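Local coordinates for receptor-type tyrosine-protein phosphatase C (Rattus norvegicus, PDB 5FN8), which probably removes phosphate from tyrosines of signalling proteins during T-cell activation through the antigen receptor, and is represented here by extracellular fibronectin type III domains d3-d4, at residues 100-105 with 120-125; 109-114 with 157-162; 132-137 with 166-171. All coordinates share one frame; numbering follows the deposited sequence.

Contact 1: 100-105 with 120-125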
ATOM      1  N   LYS B 100       1.180   4.251  12.880  1.00 58.15           N
ATOM      2  CA  LYS B 100       1.820   3.683  14.056  1.00 57.70           C
ATOM      3  C   LYS B 100       2.517   2.386  13.688  1.00 61.81           C
ATOM      4  O   LYS B 100       2.141   1.732  12.746  1.00 60.97           O
ATOM      5  CB  LYS B 100       0.805   3.453  15.173  1.00 60.20           C
ATOM      6  CG  LYS B 100       0.112   4.707  15.681  1.00 70.40           C
ATOM      7  CD  LYS B 100      -1.075   4.353  16.574  1.00 75.45           C
ATOM      8  CE  LYS B 100      -0.669   3.835  17.931  1.00 99.92           C
ATOM      9  NZ  LYS B 100      -1.799   3.189  18.654  1.00119.91           N
ATOM     10  N   VAL B 101       3.532   2.018  14.435  1.00 62.42           N
ATOM     11  CA  VAL B 101       4.281   0.790  14.225  1.00 62.94           C
ATOM     12  C   VAL B 101       3.376  -0.414  14.558  1.00 69.76           C
ATOM     13  O   VAL B 101       2.442  -0.303  15.371  1.00 68.72           O
ATOM     14  CB  VAL B 101       5.626   0.784  15.036  1.00 66.52           C
ATOM     15  CG1 VAL B 101       6.547   1.925  14.601  1.00 65.13           C
ATOM     16  CG2 VAL B 101       5.406   0.771  16.569  1.00 66.45           C
ATOM     17  N   ASN B 102       3.667  -1.557  13.950  1.00 69.87           N
ATOM     18  CA  ASN B 102       2.882  -2.765  14.181  1.00 71.52           C
ATOM     19  C   ASN B 102       3.669  -3.787  14.958  1.00 77.48           C
ATOM     20  O   ASN B 102       4.866  -3.935  14.741  1.00 78.21           O
ATOM     21  CB  ASN B 102       2.377  -3.357  12.832  1.00 71.59           C
ATOM     22  CG  ASN B 102       1.353  -2.482  12.148  1.00 88.50           C
ATOM     23  OD1 ASN B 102       0.227  -2.282  12.654  1.00 76.49           O
ATOM     24  ND2 ASN B 102       1.744  -1.891  11.017  1.00 77.16           N
ATOM     25  N   GLY B 103       2.974  -4.495  15.832  1.00 76.05           N
ATOM     26  CA  GLY B 103       3.512  -5.594  16.622  1.00 77.33           C
ATOM     27  C   GLY B 103       4.586  -5.220  17.610  1.00 80.44           C
ATOM     28  O   GLY B 103       5.608  -5.916  17.701  1.00 79.94           O
ATOM     29  N   MET B 104       4.352  -4.122  18.363  1.00 75.84           N
ATOM     30  CA  MET B 104       5.318  -3.659  19.355  1.00 74.71           C
ATOM     31  C   MET B 104       5.361  -4.611  20.538  1.00 82.96           C
ATOM     32  O   MET B 104       4.345  -4.811  21.227  1.00 84.10           O
ATOM     33  CB  MET B 104       5.033  -2.222  19.792  1.00 74.79           C
ATOM     34  CG  MET B 104       6.188  -1.591  20.537  1.00 75.90           C
ATOM     35  SD  MET B 104       5.637  -0.068  21.294  1.00 76.66           S
ATOM     36  CE  MET B 104       6.802   0.066  22.680  1.00 73.54           C
ATOM     37  N   LYS B 105       6.530  -5.232  20.735  1.00 81.27           N
ATOM     38  CA  LYS B 105       6.755  -6.177  21.822  1.00 83.37           C
ATOM     39  C   LYS B 105       7.839  -5.698  22.769  1.00 89.28           C
ATOM     40  O   LYS B 105       8.961  -5.394  22.354  1.00 87.80           O
ATOM     41  CB  LYS B 105       7.095  -7.569  21.285  1.00 86.41           C
ATOM     42  CG  LYS B 105       6.315  -8.679  21.971  1.00 98.09           C
ATOM     43  CD  LYS B 105       5.758  -9.619  20.932  1.00105.89           C
ATOM     44  CE  LYS B 105       6.582 -10.873  20.758  1.00120.61           C
ATOM     45  NZ  LYS B 105       6.872 -11.177  19.321  1.00130.76           N
ATOM     46  N   SER B 120       7.313  -2.212  10.831  1.00 62.94           N
ATOM     47  CA  SER B 120       6.963  -1.026  10.070  1.00 62.21           C
ATOM     48  C   SER B 120       5.463  -0.689  10.083  1.00 68.32           C
ATOM     49  O   SER B 120       4.645  -1.614  10.103  1.00 70.08           O
ATOM     50  CB  SER B 120       7.414  -1.227   8.626  1.00 63.19           C
ATOM     51  OG  SER B 120       7.099  -0.123   7.795  1.00 68.21           O
ATOM     52  N   PRO B 121       5.060   0.613  10.011  1.00 63.37           N
ATOM     53  CA  PRO B 121       3.634   0.922   9.836  1.00 62.78           C
ATOM     54  C   PRO B 121       3.245   0.564   8.375  1.00 67.23           C
ATOM     55  O   PRO B 121       4.116   0.339   7.520  1.00 65.24           O
ATOM     56  CB  PRO B 121       3.588   2.451  10.020  1.00 63.46           C
ATOM     57  CG  PRO B 121       4.935   2.834  10.528  1.00 66.58           C
ATOM     58  CD  PRO B 121       5.855   1.853   9.957  1.00 62.83           C
ATOM     59  N   TYR B 122       1.949   0.540   8.072  1.00 65.31           N
ATOM     60  CA  TYR B 122       1.529   0.227   6.699  1.00 64.26           C
ATOM     61  C   TYR B 122       1.683   1.452   5.790  1.00 64.47           C
ATOM     62  O   TYR B 122       2.228   1.344   4.684  1.00 63.22           O
ATOM     63  CB  TYR B 122       0.105  -0.347   6.693  1.00 65.95           C
ATOM     64  CG  TYR B 122       0.006  -1.712   7.336  1.00 68.37           C
ATOM     65  CD1 TYR B 122       0.420  -2.854   6.657  1.00 70.53           C
ATOM     66  CD2 TYR B 122      -0.563  -1.872   8.593  1.00 70.70           C
ATOM     67  CE1 TYR B 122       0.289  -4.121   7.226  1.00 71.83           C
ATOM     68  CE2 TYR B 122      -0.758  -3.138   9.146  1.00 73.25           C
ATOM     69  CZ  TYR B 122      -0.289  -4.256   8.479  1.00 84.86           C
ATOM     70  OH  TYR B 122      -0.431  -5.493   9.059  1.00 93.23           O
ATOM     71  N   GLU B 123       1.308   2.627   6.324  1.00 61.39           N
ATOM     72  CA  GLU B 123       1.413   3.955   5.718  1.00 62.05           C
ATOM     73  C   GLU B 123       2.734   4.640   6.135  1.00 66.24           C
ATOM     74  O   GLU B 123       2.853   5.093   7.278  1.00 66.48           O
ATOM     75  CB  GLU B 123       0.219   4.816   6.171  1.00 64.92           C
ATOM     76  CG  GLU B 123      -1.136   4.365   5.603  1.00 80.42           C
ATOM     77  CD  GLU B 123      -2.293   5.293   5.916  1.00118.93           C
ATOM     78  OE1 GLU B 123      -2.187   6.508   5.627  1.00116.46           O
ATOM     79  OE2 GLU B 123      -3.310   4.802   6.458  1.00131.36           O
ATOM     80  N   ILE B 124       3.733   4.677   5.216  1.00 61.14           N
ATOM     81  CA  ILE B 124       5.041   5.323   5.371  1.00 58.70           C
ATOM     82  C   ILE B 124       4.896   6.830   5.178  1.00 61.63           C
ATOM     83  O   ILE B 124       5.313   7.601   6.049  1.00 62.41           O
ATOM     84  CB  ILE B 124       6.131   4.694   4.454  1.00 60.74           C
ATOM     85  CG1 ILE B 124       6.229   3.131   4.641  1.00 59.44           C
ATOM     86  CG2 ILE B 124       7.529   5.388   4.636  1.00 61.64           C
ATOM     87  CD1 ILE B 124       6.306   2.592   6.028  1.00 59.60           C
ATOM     88  N   ASN B 125       4.308   7.245   4.034  1.00 56.77           N
ATOM     89  CA  ASN B 125       3.999   8.639   3.647  1.00 55.23           C
ATOM     90  C   ASN B 125       5.153   9.609   3.540  1.00 55.78           C
ATOM     91  O   ASN B 125       4.945  10.827   3.611  1.00 56.61           O
ATOM     92  CB  ASN B 125       2.882   9.211   4.545  1.00 52.43           C
ATOM     93  CG  ASN B 125       1.614   8.410   4.510  1.00 68.89           C
ATOM     94  OD1 ASN B 125       1.355   7.661   3.561  1.00 67.37           O
ATOM     95  ND2 ASN B 125       0.782   8.562   5.539  1.00 59.61           N
TER
HETATM   96  O   HOH W   1       0.415   0.717  10.721  1.00 59.53           O
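N102 reaches across to S120 with its side-chain amide, ND2 donating to S120 O at 3.1 Å. The bond is bent a little, 155° at the hydrogen, with S120 O close to the amide plane. With CG beside the backbone N (chi1 -68°), the amide reaches the 120-122 backbone. The buried side, P121 and V101, is closely packed. P121 sets CB against the K100 carbonyl, 3.2 Å from K100 O, and also packs on F169 of strand 162-170. V101 adds a looser apolar touch, its CG1 4.5 Å from P121 CG.

The outer side is more open. The exposed Y122 side chain crosses that of N102 at about a right angle, the amide and ring planes 53° apart, with N102 ND2 3.3 Å from Y122 CD2, and its ring stacks on Y122 of the second subunit. K100 directs its ammonium to E179. One water fills the junction, donating to K100 O at 2.8 Å and accepting from N102 ND2 at 2.9 Å and from Y122 N. Thus ND2 serves both a carbonyl and a water, and where backbone pairing of N102 with N119 gives out, amide and water carry the polar link on to S120 and Y122.

Contact 2: 109-114 with 157-162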
ATOM      1  N   ALA B 109      15.252  -8.495  28.956  1.00 96.62           N
ATOM      2  CA  ALA B 109      16.482  -9.046  28.381  1.00 96.32           C
ATOM      3  C   ALA B 109      17.385  -9.605  29.481  1.00100.59           C
ATOM      4  O   ALA B 109      18.070 -10.603  29.263  1.00101.56           O
ATOM      5  CB  ALA B 109      17.217  -7.994  27.561  1.00 95.19           C
ATOM      6  N   SER B 110      17.366  -8.944  30.658  1.00 95.95           N
ATOM      7  CA  SER B 110      18.099  -9.255  31.886  1.00 96.97           C
ATOM      8  C   SER B 110      17.319  -8.659  33.087  1.00101.74           C
ATOM      9  O   SER B 110      16.134  -8.332  32.945  1.00 98.74           O
ATOM     10  CB  SER B 110      19.539  -8.733  31.809  1.00 97.85           C
ATOM     11  OG  SER B 110      19.782  -7.558  32.566  1.00 97.06           O
ATOM     12  N   ASP B 111      17.973  -8.541  34.261  1.00102.72           N
ATOM     13  CA  ASP B 111      17.378  -8.000  35.488  1.00103.91           C
ATOM     14  C   ASP B 111      17.027  -6.501  35.348  1.00105.48           C
ATOM     15  O   ASP B 111      15.933  -6.087  35.751  1.00105.33           O
ATOM     16  CB  ASP B 111      18.319  -8.238  36.690  1.00109.31           C
ATOM     17  CG  ASP B 111      18.571  -9.701  37.067  1.00124.02           C
ATOM     18  OD1 ASP B 111      18.737 -10.537  36.144  1.00124.53           O
ATOM     19  OD2 ASP B 111      18.663  -9.997  38.287  1.00131.04           O
ATOM     20  N   ASN B 112      17.945  -5.708  34.749  1.00 99.06           N
ATOM     21  CA  ASN B 112      17.782  -4.263  34.535  1.00 95.47           C
ATOM     22  C   ASN B 112      17.852  -3.851  33.013  1.00 94.74           C
ATOM     23  O   ASN B 112      18.187  -2.708  32.689  1.00 92.43           O
ATOM     24  CB  ASN B 112      18.826  -3.516  35.385  1.00 93.73           C
ATOM     25  CG  ASN B 112      20.271  -3.634  34.924  1.00112.19           C
ATOM     26  OD1 ASN B 112      20.637  -4.469  34.078  1.00105.99           O
ATOM     27  ND2 ASN B 112      21.131  -2.784  35.480  1.00101.33           N
ATOM     28  N   SER B 113      17.548  -4.809  32.110  1.00 90.09           N
ATOM     29  CA  SER B 113      17.619  -4.718  30.645  1.00 87.91           C
ATOM     30  C   SER B 113      16.258  -5.096  30.010  1.00 89.44           C
ATOM     31  O   SER B 113      15.659  -6.090  30.422  1.00 90.45           O
ATOM     32  CB  SER B 113      18.704  -5.674  30.145  1.00 93.01           C
ATOM     33  OG  SER B 113      19.304  -5.335  28.908  1.00102.09           O
ATOM     34  N   ILE B 114      15.787  -4.306  29.013  1.00 81.86           N
ATOM     35  CA  ILE B 114      14.524  -4.481  28.266  1.00 79.04           C
ATOM     36  C   ILE B 114      14.810  -4.440  26.776  1.00 80.63           C
ATOM     37  O   ILE B 114      15.536  -3.574  26.298  1.00 77.68           O
ATOM     38  CB  ILE B 114      13.437  -3.392  28.627  1.00 80.32           C
ATOM     39  CG1 ILE B 114      13.071  -3.292  30.138  1.00 81.29           C
ATOM     40  CG2 ILE B 114      12.192  -3.397  27.697  1.00 78.11           C
ATOM     41  CD1 ILE B 114      12.656  -4.500  30.827  1.00 90.23           C
ATOM     42  N   LEU B 157      19.073   0.047  33.554  1.00 83.92           N
ATOM     43  CA  LEU B 157      17.902   0.665  34.184  1.00 81.46           C
ATOM     44  C   LEU B 157      17.902   0.349  35.690  1.00 87.79           C
ATOM     45  O   LEU B 157      18.725  -0.451  36.148  1.00 89.45           O
ATOM     46  CB  LEU B 157      16.591   0.152  33.532  1.00 79.33           C
ATOM     47  CG  LEU B 157      16.399   0.336  32.017  1.00 80.72           C
ATOM     48  CD1 LEU B 157      15.319  -0.571  31.521  1.00 80.75           C
ATOM     49  CD2 LEU B 157      16.018   1.775  31.655  1.00 78.67           C
ATOM     50  N   TYR B 158      16.997   0.978  36.469  1.00 84.08           N
ATOM     51  CA  TYR B 158      16.877   0.684  37.904  1.00 85.38           C
ATOM     52  C   TYR B 158      16.140  -0.659  38.038  1.00 90.63           C
ATOM     53  O   TYR B 158      15.400  -1.038  37.120  1.00 87.40           O
ATOM     54  CB  TYR B 158      16.203   1.830  38.678  1.00 85.90           C
ATOM     55  CG  TYR B 158      17.024   3.110  38.725  1.00 87.69           C
ATOM     56  CD1 TYR B 158      18.260   3.147  39.366  1.00 92.72           C
ATOM     57  CD2 TYR B 158      16.530   4.299  38.200  1.00 85.99           C
ATOM     58  CE1 TYR B 158      19.002   4.329  39.448  1.00 94.77           C
ATOM     59  CE2 TYR B 158      17.272   5.480  38.254  1.00 86.67           C
ATOM     60  CZ  TYR B 158      18.499   5.496  38.894  1.00 98.27           C
ATOM     61  OH  TYR B 158      19.225   6.667  38.972  1.00 98.46           O
ATOM     62  N   TYR B 159      16.399  -1.392  39.145  1.00 91.20           N
ATOM     63  CA  TYR B 159      15.967  -2.768  39.414  1.00 93.75           C
ATOM     64  C   TYR B 159      14.496  -3.146  39.584  1.00103.00           C
ATOM     65  O   TYR B 159      14.113  -4.244  39.136  1.00105.64           O
ATOM     66  CB  TYR B 159      16.851  -3.459  40.470  1.00 96.91           C
ATOM     67  CG  TYR B 159      18.145  -3.963  39.873  1.00 98.16           C
ATOM     68  CD1 TYR B 159      18.163  -5.085  39.042  1.00 99.59           C
ATOM     69  CD2 TYR B 159      19.341  -3.276  40.067  1.00 99.46           C
ATOM     70  CE1 TYR B 159      19.350  -5.542  38.466  1.00100.38           C
ATOM     71  CE2 TYR B 159      20.534  -3.723  39.494  1.00101.48           C
ATOM     72  CZ  TYR B 159      20.533  -4.855  38.687  1.00108.35           C
ATOM     73  OH  TYR B 159      21.691  -5.301  38.088  1.00108.92           O
ATOM     74  N   SER B 160      13.683  -2.316  40.257  1.00 98.90           N
ATOM     75  CA  SER B 160      12.265  -2.674  40.422  1.00 98.61           C
ATOM     76  C   SER B 160      11.448  -1.448  40.085  1.00100.77           C
ATOM     77  O   SER B 160      10.785  -0.854  40.938  1.00101.10           O
ATOM     78  CB  SER B 160      11.987  -3.207  41.829  1.00104.05           C
ATOM     79  OG  SER B 160      12.328  -4.579  41.940  1.00112.03           O
ATOM     80  N   THR B 161      11.552  -1.038  38.817  1.00 94.95           N
ATOM     81  CA  THR B 161      10.937   0.188  38.333  1.00 92.04           C
ATOM     82  C   THR B 161      10.002  -0.032  37.148  1.00 93.34           C
ATOM     83  O   THR B 161      10.268  -0.867  36.276  1.00 92.46           O
ATOM     84  CB  THR B 161      12.056   1.231  38.104  1.00 98.53           C
ATOM     85  OG1 THR B 161      12.874   1.304  39.287  1.00101.10           O
ATOM     86  CG2 THR B 161      11.525   2.624  37.746  1.00 94.19           C
ATOM     87  N   ASP B 162       8.883   0.715  37.146  1.00 87.91           N
ATOM     88  CA  ASP B 162       7.910   0.744  36.052  1.00 84.98           C
ATOM     89  C   ASP B 162       8.425   1.769  35.032  1.00 83.13           C
ATOM     90  O   ASP B 162       8.772   2.908  35.388  1.00 81.13           O
ATOM     91  CB  ASP B 162       6.508   1.185  36.533  1.00 87.44           C
ATOM     92  CG  ASP B 162       5.952   0.450  37.734  1.00106.78           C
ATOM     93  OD1 ASP B 162       5.571  -0.737  37.582  1.00107.53           O
ATOM     94  OD2 ASP B 162       5.847   1.080  38.815  1.00120.26           O
TER
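Backbone pairing between N112 and L157 supplies the main polar link: L157 N donates to N112 O at 3.0 Å, nearly straight at 161° and within the plane of the carbonyl. The N112 side chain returns the favour less firmly, since ND2 to L157 O is a weak bond of 3.4 Å. CG stands between the backbone N and the carbonyl carbon (chi1 71°), which lays the amide alongside the other loop.

Aromatic contacts form the second group. N112 CB is poised over a face of the Y159 ring in a CH-pi interaction, 4.0 Å from its centroid and displaced toward the rim. The amide and ring planes are only 7° apart. D111 meets the same ring at its edge, CB in the ring plane and 3.4 Å from Y159 CE1.

The apolar element is smaller: I114 CG1 rests 3.8 Å from L157 CD1, the side chains crossing at about a right angle.

L157 also packs on Y163, whose OH is hydrogen-bonded to Y158 N, consistent with the tyrosine corner of Greek-key sandwiches such as fibronectin type III. The AB loop, between strands 104-108 and 114-119, thereby lies against the EF loop, between strands 151-154 and 162-170, at one end of the second domain.

Contact 3: 132-137 with 166-171; sequences ILEVKS and LVYFYN. With NAG (2-acetamido-2-deoxy-beta-D-glucopyranose), chain G.
E134 OE1 draws two partners: the Y168 hydroxyl donates to it at 3.1 Å, and K136 NZ of its own strand forms a long salt bridge. The hydroxyl comes from above the carboxylate plane, and that plane stands almost perpendicular to the Y168 ring.

Below this lies regular antiparallel pairing. I132 and Y168 exchange two backbone bonds, I132 N to Y168 O at 2.8 Å being the straighter; E134 and L166 do the same. Between them sits the non-hydrogen-bonded pair L133-V167, whose side chains face the other way, into the domain, where L133 CD1 meets V167 CG2 at 3.8 Å.

On the outer face I132 CG1 approaches Y170 CB at 4.2 Å. The Y170 ring, swung out with CG anti to the backbone N (chi1 179°), takes the glycan's acetamide over one face, C7 3.7 Å above its centre, while I132 CD1 touches the C8 methyl. The sugar belongs to the N-linked glycan of N146, on the adjoining strand 140-147.

Strands 130-137 and 162-170, one face turned into the domain and the other partly overlaid by a glycan, correspond to the C and F strands of the larger sheet in a fibronectin type III sandwich.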
ATOM      1  N   ILE B 132      11.933   5.796  16.413  1.00 55.58           N
ATOM      2  CA  ILE B 132      12.296   6.604  17.585  1.00 54.81           C
ATOM      3  C   ILE B 132      11.757   5.938  18.823  1.00 57.22           C
ATOM      4  O   ILE B 132      10.557   5.695  18.929  1.00 59.06           O
ATOM      5  CB  ILE B 132      11.748   8.057  17.458  1.00 56.61           C
ATOM      6  CG1 ILE B 132      12.070   8.738  16.107  1.00 54.87           C
ATOM      7  CG2 ILE B 132      12.074   8.910  18.698  1.00 58.39           C
ATOM      8  CD1 ILE B 132      13.472   8.741  15.624  1.00 54.16           C
ATOM      9  N   LEU B 133      12.608   5.648  19.746  1.00 52.33           N
ATOM     10  CA  LEU B 133      12.153   5.094  20.996  1.00 51.61           C
ATOM     11  C   LEU B 133      12.454   6.049  22.154  1.00 57.01           C
ATOM     12  O   LEU B 133      13.583   6.484  22.323  1.00 57.90           O
ATOM     13  CB  LEU B 133      12.761   3.708  21.254  1.00 51.46           C
ATOM     14  CG  LEU B 133      12.613   3.156  22.676  1.00 55.19           C
ATOM     15  CD1 LEU B 133      11.168   2.826  23.008  1.00 54.60           C
ATOM     16  CD2 LEU B 133      13.481   1.958  22.881  1.00 55.83           C
ATOM     17  N   GLU B 134      11.427   6.371  22.935  1.00 54.64           N
ATOM     18  CA  GLU B 134      11.524   7.151  24.166  1.00 54.29           C
ATOM     19  C   GLU B 134      11.251   6.244  25.334  1.00 58.54           C
ATOM     20  O   GLU B 134      10.308   5.446  25.319  1.00 58.28           O
ATOM     21  CB  GLU B 134      10.494   8.251  24.201  1.00 54.89           C
ATOM     22  CG  GLU B 134      10.834   9.393  23.298  1.00 59.22           C
ATOM     23  CD  GLU B 134       9.995  10.603  23.628  1.00 80.82           C
ATOM     24  OE1 GLU B 134       8.787  10.481  23.950  1.00 71.28           O
ATOM     25  OE2 GLU B 134      10.578  11.700  23.562  1.00 74.10           O
ATOM     26  N   VAL B 135      12.070   6.368  26.354  1.00 56.04           N
ATOM     27  CA  VAL B 135      11.928   5.584  27.568  1.00 56.24           C
ATOM     28  C   VAL B 135      11.612   6.571  28.689  1.00 58.94           C
ATOM     29  O   VAL B 135      12.336   7.543  28.885  1.00 54.34           O
ATOM     30  CB  VAL B 135      13.158   4.693  27.870  1.00 59.65           C
ATOM     31  CG1 VAL B 135      12.934   3.857  29.141  1.00 59.31           C
ATOM     32  CG2 VAL B 135      13.501   3.801  26.666  1.00 58.20           C
ATOM     33  N   LYS B 136      10.489   6.337  29.382  1.00 58.79           N
ATOM     34  CA  LYS B 136      10.046   7.216  30.460  1.00 59.84           C
ATOM     35  C   LYS B 136       9.840   6.481  31.781  1.00 67.37           C
ATOM     36  O   LYS B 136       9.561   5.289  31.793  1.00 68.99           O
ATOM     37  CB  LYS B 136       8.763   7.972  30.044  1.00 60.43           C
ATOM     38  CG  LYS B 136       8.982   8.990  28.936  1.00 67.86           C
ATOM     39  CD  LYS B 136       7.729   9.764  28.623  1.00 63.75           C
ATOM     40  CE  LYS B 136       7.976  10.758  27.530  1.00 65.45           C
ATOM     41  NZ  LYS B 136       6.702  11.357  27.051  1.00 83.09           N
ATOM     42  N   SER B 137       9.989   7.198  32.889  1.00 65.77           N
ATOM     43  CA  SER B 137       9.740   6.706  34.241  1.00 67.69           C
ATOM     44  C   SER B 137       9.155   7.883  35.009  1.00 73.76           C
ATOM     45  O   SER B 137       9.767   8.946  35.027  1.00 71.91           O
ATOM     46  CB  SER B 137      11.023   6.209  34.899  1.00 72.54           C
ATOM     47  OG  SER B 137      10.681   5.506  36.082  1.00 86.83           O
ATOM     48  N   LEU B 166       7.768   4.231  24.323  1.00 59.68           N
ATOM     49  CA  LEU B 166       7.020   4.904  23.270  1.00 55.75           C
ATOM     50  C   LEU B 166       7.834   4.836  22.002  1.00 57.83           C
ATOM     51  O   LEU B 166       8.914   5.412  21.950  1.00 58.55           O
ATOM     52  CB  LEU B 166       6.785   6.373  23.659  1.00 54.89           C
ATOM     53  CG  LEU B 166       6.011   6.678  24.949  1.00 58.88           C
ATOM     54  CD1 LEU B 166       6.966   6.833  26.163  1.00 60.41           C
ATOM     55  CD2 LEU B 166       5.260   7.983  24.794  1.00 58.10           C
ATOM     56  N   VAL B 167       7.347   4.086  20.999  1.00 53.79           N
ATOM     57  CA  VAL B 167       7.974   3.949  19.689  1.00 51.99           C
ATOM     58  C   VAL B 167       7.200   4.787  18.685  1.00 54.51           C
ATOM     59  O   VAL B 167       5.996   4.618  18.591  1.00 53.69           O
ATOM     60  CB  VAL B 167       8.139   2.488  19.179  1.00 54.57           C
ATOM     61  CG1 VAL B 167       8.832   2.472  17.800  1.00 53.82           C
ATOM     62  CG2 VAL B 167       8.931   1.652  20.164  1.00 54.43           C
ATOM     63  N   TYR B 168       7.878   5.732  17.999  1.00 50.19           N
ATOM     64  CA  TYR B 168       7.301   6.569  16.929  1.00 49.34           C
ATOM     65  C   TYR B 168       8.050   6.221  15.655  1.00 52.90           C
ATOM     66  O   TYR B 168       9.252   5.926  15.692  1.00 52.98           O
ATOM     67  CB  TYR B 168       7.572   8.072  17.136  1.00 50.54           C
ATOM     68  CG  TYR B 168       7.206   8.637  18.484  1.00 52.58           C
ATOM     69  CD1 TYR B 168       7.969   8.341  19.618  1.00 53.41           C
ATOM     70  CD2 TYR B 168       6.138   9.519  18.625  1.00 53.45           C
ATOM     71  CE1 TYR B 168       7.641   8.874  20.865  1.00 53.06           C
ATOM     72  CE2 TYR B 168       5.817  10.075  19.863  1.00 54.09           C
ATOM     73  CZ  TYR B 168       6.572   9.752  20.976  1.00 58.92           C
ATOM     74  OH  TYR B 168       6.247  10.344  22.164  1.00 57.60           O
ATOM     75  N   PHE B 169       7.357   6.319  14.531  1.00 51.26           N
ATOM     76  CA  PHE B 169       7.969   6.155  13.215  1.00 50.41           C
ATOM     77  C   PHE B 169       8.263   7.534  12.681  1.00 52.01           C
ATOM     78  O   PHE B 169       7.418   8.427  12.796  1.00 51.34           O
ATOM     79  CB  PHE B 169       7.031   5.429  12.246  1.00 50.11           C
ATOM     80  CG  PHE B 169       7.708   5.033  10.953  1.00 49.36           C
ATOM     81  CD1 PHE B 169       8.501   3.893  10.882  1.00 51.24           C
ATOM     82  CD2 PHE B 169       7.477   5.745   9.781  1.00 48.97           C
ATOM     83  CE1 PHE B 169       9.076   3.495   9.669  1.00 50.39           C
ATOM     84  CE2 PHE B 169       8.070   5.358   8.589  1.00 50.87           C
ATOM     85  CZ  PHE B 169       8.854   4.228   8.544  1.00 48.22           C
ATOM     86  N   TYR B 170       9.447   7.697  12.100  1.00 47.67           N
ATOM     87  CA  TYR B 170       9.887   8.919  11.443  1.00 47.13           C
ATOM     88  C   TYR B 170      10.107   8.626   9.951  1.00 54.29           C
ATOM     89  O   TYR B 170      10.836   7.697   9.606  1.00 55.78           O
ATOM     90  CB  TYR B 170      11.168   9.457  12.108  1.00 47.01           C
ATOM     91  CG  TYR B 170      11.687  10.718  11.459  1.00 47.49           C
ATOM     92  CD1 TYR B 170      10.951  11.899  11.499  1.00 48.53           C
ATOM     93  CD2 TYR B 170      12.927  10.740  10.816  1.00 48.89           C
ATOM     94  CE1 TYR B 170      11.408  13.057  10.877  1.00 49.40           C
ATOM     95  CE2 TYR B 170      13.397  11.896  10.193  1.00 49.93           C
ATOM     96  CZ  TYR B 170      12.646  13.060  10.250  1.00 59.05           C
ATOM     97  OH  TYR B 170      13.126  14.222   9.681  1.00 66.69           O
ATOM     98  N   ASN B 171       9.465   9.390   9.081  1.00 52.11           N
ATOM     99  CA  ASN B 171       9.531   9.158   7.633  1.00 53.18           C
ATOM    100  C   ASN B 171      10.422  10.137   6.847  1.00 60.13           C
ATOM    101  O   ASN B 171      10.338  10.189   5.645  1.00 60.47           O
ATOM    102  CB  ASN B 171       8.098   9.055   7.027  1.00 49.50           C
ATOM    103  CG  ASN B 171       7.373  10.373   6.925  1.00 58.66           C
ATOM    104  OD1 ASN B 171       7.952  11.447   7.078  1.00 65.21           O
ATOM    105  ND2 ASN B 171       6.081  10.332   6.666  1.00 46.64           N
TER
HETATM  106  C1  NAG G1188      16.890  10.349  13.332  1.00 85.62           C
HETATM  107  C2  NAG G1188      16.298  11.762  13.349  1.00 86.97           C
HETATM  108  C3  NAG G1188      16.419  12.449  11.985  1.00 91.37           C
HETATM  109  C4  NAG G1188      17.807  12.263  11.379  1.00 94.83           C
HETATM  110  C5  NAG G1188      18.215  10.792  11.355  1.00 93.03           C
HETATM  111  C6  NAG G1188      19.629  10.581  10.855  1.00 93.50           C
HETATM  112  C7  NAG G1188      14.029  12.606  13.988  1.00 87.76           C
HETATM  113  C8  NAG G1188      12.714  12.198  14.573  1.00 84.66           C
HETATM  114  N2  NAG G1188      14.901  11.599  13.733  1.00 85.11           N
HETATM  115  O3  NAG G1188      16.219  13.850  12.150  1.00 94.49           O
HETATM  116  O4  NAG G1188      17.807  12.789  10.054  1.00 99.97           O
HETATM  117  O5  NAG G1188      18.169  10.264  12.688  1.00 89.87           O
HETATM  118  O6  NAG G1188      19.983   9.207  10.785  1.00 93.19           O
HETATM  119  O7  NAG G1188      14.282  13.781  13.735  1.00 93.97           O

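Overall arrangement
From the N terminus of the second domain, the chain enters contact 1 at 100-105, turns through 109-114, which opens contact 2, and returns to close contact 1 at 120-125. Contact 1 is complete before contact 3 begins at 132-137, yet contact 2 is still open. It closes at 157-162, so it crosses both others, and contact 3 closes last at 166-171. Contact 1 ties the domain's start to the loop after strand 114-119 and touches contact 3 through M104 on V167 and a probable hydrogen bond between N171 ND2 and I124 O. Contact 2 joins loops at the far end, where D162 O probably bonds S137 OG of contact 3, the central strand pair of the four-stranded sheet.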